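1-pyrroline-5-carboxylate dehydrogenase (Thermus thermophilus, PDB 1UZB) probably catalyses the NAD(P)+-dependent oxidation of glutamate semialdehyde, the hydrolysed, open-chain form of 1-pyrroline-5-carboxylate, to glutamate, as a member of the aldehyde dehydrogenase family. Local coordinates at residues A[78-83]-A[248-253]. Numbering follows the deposited sequence.
Sequences AALEAA and VEHPRI
L80, on helix 73-90, meets H250, R252 and I253 of the loop joining helix 242-248 to strand 255-259; its CA lies 7.8 Å from the CA of I253, the shortest such spacing between 78-83 and 248-253. The loop makes a type I beta turn from H250 to I253, with P251 and R252 at the corners, and the weak I253 N to H250 O bond closes it. Together these elements lie in what is, as in other aldehyde dehydrogenases, the Rossmann-like NAD(P)-binding domain, where helix 73-90 packs beside the central sheet: L80 also touches I205 of strand 203-207, and I253 touches V178 of strand 165-180.

No hydrogen bond crosses between the two segments; the leucine's two methyls make the contact. CD2 sits 3.4 Å from the centroid of the H250 ring and only 8° off its normal, a CH-pi contact over the centre of one face. With CG anti to the backbone N (chi1 -172°), the side chain extends toward the loop, and chi2 then turns CD2 to the ring and CD1 to I253. That second branch packs against I253 CD1 at 3.7 Å. R252 contributes its CB, 4.0 Å from L80 CD2; its chain, bent at chi2 and chi3, carries the guanidinium away from L80, to a cation-pi contact with W84 farther along helix 73-90.

What fixes the ring's rotation is its pair of nitrogens. E77 and W84, both of helix 73-90, add hydrogen bonds to the loop, at H250 NE2 and R252 O, and Y246 meets the ring edge-to-face. On the turn side, H250 ND1 accepts a nearly straight bond from the backbone N-H of R252, 2.9 Å from N to ND1. The donor nitrogen lies just 6° out of the imidazole plane.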
loop_
_atom_site.group_PDB
_atom_site.type_symbol
_atom_site.label_atom_id
_atom_site.label_comp_id
_atom_site.label_asym_id
_atom_site.label_seq_id
_atom_site.Cartn_x
_atom_site.Cartn_y
_atom_site.Cartn_z
ATOM N N ALA A 78 13.748 -44.982 -12.206
ATOM C CA ALA A 78 14.958 -44.209 -12.464
ATOM C C ALA A 78 14.640 -42.717 -12.463
ATOM O O ALA A 78 15.403 -41.910 -11.938
ATOM C CB ALA A 78 15.565 -44.609 -13.803
ATOM N N ALA A 79 13.511 -42.360 -13.062
ATOM C CA ALA A 79 13.098 -40.966 -13.119
ATOM C C ALA A 79 12.776 -40.457 -11.718
ATOM O O ALA A 79 13.108 -39.323 -11.373
ATOM C CB ALA A 79 11.885 -40.818 -14.026
ATOM N N LEU A 80 12.139 -41.295 -10.908
ATOM C CA LEU A 80 11.790 -40.891 -9.552
ATOM C C LEU A 80 13.054 -40.678 -8.726
ATOM O O LEU A 80 13.137 -39.738 -7.938
ATOM C CB LEU A 80 10.886 -41.941 -8.898
ATOM C CG LEU A 80 10.257 -41.593 -7.544
ATOM C CD1 LEU A 80 9.532 -40.257 -7.624
ATOM C CD2 LEU A 80 9.294 -42.703 -7.141
ATOM N N GLU A 81 14.044 -41.547 -8.907
ATOM C CA GLU A 81 15.298 -41.404 -8.178
ATOM C C GLU A 81 15.978 -40.098 -8.580
ATOM O O GLU A 81 16.481 -39.359 -7.731
ATOM C CB GLU A 81 16.230 -42.584 -8.470
ATOM C CG GLU A 81 15.828 -43.884 -7.795
ATOM C CD GLU A 81 15.964 -43.815 -6.286
ATOM O OE1 GLU A 81 17.079 -43.528 -5.803
ATOM O OE2 GLU A 81 14.958 -44.051 -5.582
ATOM N N ALA A 82 15.991 -39.815 -9.879
ATOM C CA ALA A 82 16.609 -38.594 -10.379
ATOM C C ALA A 82 15.874 -37.357 -9.870
ATOM O O ALA A 82 16.499 -36.357 -9.516
ATOM C CB ALA A 82 16.627 -38.597 -11.903
ATOM N N ALA A 83 14.548 -37.435 -9.828
ATOM C CA ALA A 83 13.727 -36.320 -9.373
ATOM C C ALA A 83 13.962 -35.992 -7.902
ATOM O O ALA A 83 14.005 -34.819 -7.523
ATOM C CB ALA A 83 12.256 -36.627 -9.618
ATOM N N VAL A 248 1.466 -43.261 -9.464
ATOM C CA VAL A 248 0.366 -42.808 -8.625
ATOM C C VAL A 248 0.303 -43.571 -7.300
ATOM O O VAL A 248 0.032 -42.983 -6.253
ATOM C CB VAL A 248 -0.986 -42.949 -9.365
ATOM C CG1 VAL A 248 -2.143 -42.792 -8.390
ATOM C CG2 VAL A 248 -1.079 -41.900 -10.471
ATOM N N GLU A 249 0.567 -44.874 -7.348
ATOM C CA GLU A 249 0.512 -45.722 -6.157
ATOM C C GLU A 249 1.845 -45.861 -5.416
ATOM O O GLU A 249 1.914 -46.492 -4.361
ATOM C CB GLU A 249 0.012 -47.119 -6.540
ATOM C CG GLU A 249 -1.338 -47.128 -7.243
ATOM C CD GLU A 249 -1.762 -48.518 -7.682
ATOM O OE1 GLU A 249 -0.992 -49.174 -8.416
ATOM O OE2 GLU A 249 -2.869 -48.953 -7.300
ATOM N N HIS A 250 2.894 -45.259 -5.961
ATOM C CA HIS A 250 4.227 -45.343 -5.376
ATOM C C HIS A 250 4.322 -44.667 -4.009
ATOM O O HIS A 250 3.811 -43.564 -3.811
ATOM C CB HIS A 250 5.237 -44.716 -6.340
ATOM C CG HIS A 250 6.641 -45.200 -6.157
ATOM N ND1 HIS A 250 7.379 -44.946 -5.020
ATOM C CD2 HIS A 250 7.450 -45.910 -6.980
ATOM C CE1 HIS A 250 8.581 -45.477 -5.152
ATOM N NE2 HIS A 250 8.650 -46.067 -6.331
ATOM N N PRO A 251 4.977 -45.323 -3.039
ATOM C CA PRO A 251 5.093 -44.707 -1.715
ATOM C C PRO A 251 5.966 -43.454 -1.714
ATOM O O PRO A 251 5.864 -42.625 -0.810
ATOM C CB PRO A 251 5.689 -45.827 -0.862
ATOM C CG PRO A 251 6.504 -46.609 -1.853
ATOM C CD PRO A 251 5.590 -46.664 -3.053
ATOM N N ARG A 252 6.808 -43.307 -2.734
ATOM C CA ARG A 252 7.704 -42.157 -2.813
ATOM C C ARG A 252 7.267 -41.026 -3.747
ATOM O O ARG A 252 8.055 -40.128 -4.053
ATOM C CB ARG A 252 9.116 -42.620 -3.182
ATOM C CG ARG A 252 9.745 -43.545 -2.151
ATOM C CD ARG A 252 9.878 -42.861 -0.797
ATOM N NE ARG A 252 10.737 -41.682 -0.862
ATOM C CZ ARG A 252 11.033 -40.913 0.181
ATOM N NH1 ARG A 252 10.541 -41.197 1.378
ATOM N NH2 ARG A 252 11.823 -39.857 0.025
ATOM N N ILE A 253 6.027 -41.076 -4.218
ATOM C CA ILE A 253 5.503 -40.000 -5.054
ATOM C C ILE A 253 4.782 -39.067 -4.079
ATOM O O ILE A 253 3.899 -39.493 -3.330
ATOM C CB ILE A 253 4.545 -40.544 -6.145
ATOM C CG1 ILE A 253 5.358 -40.910 -7.389
ATOM C CG2 ILE A 253 3.473 -39.517 -6.491
ATOM C CD1 ILE A 253 5.949 -39.708 -8.127
#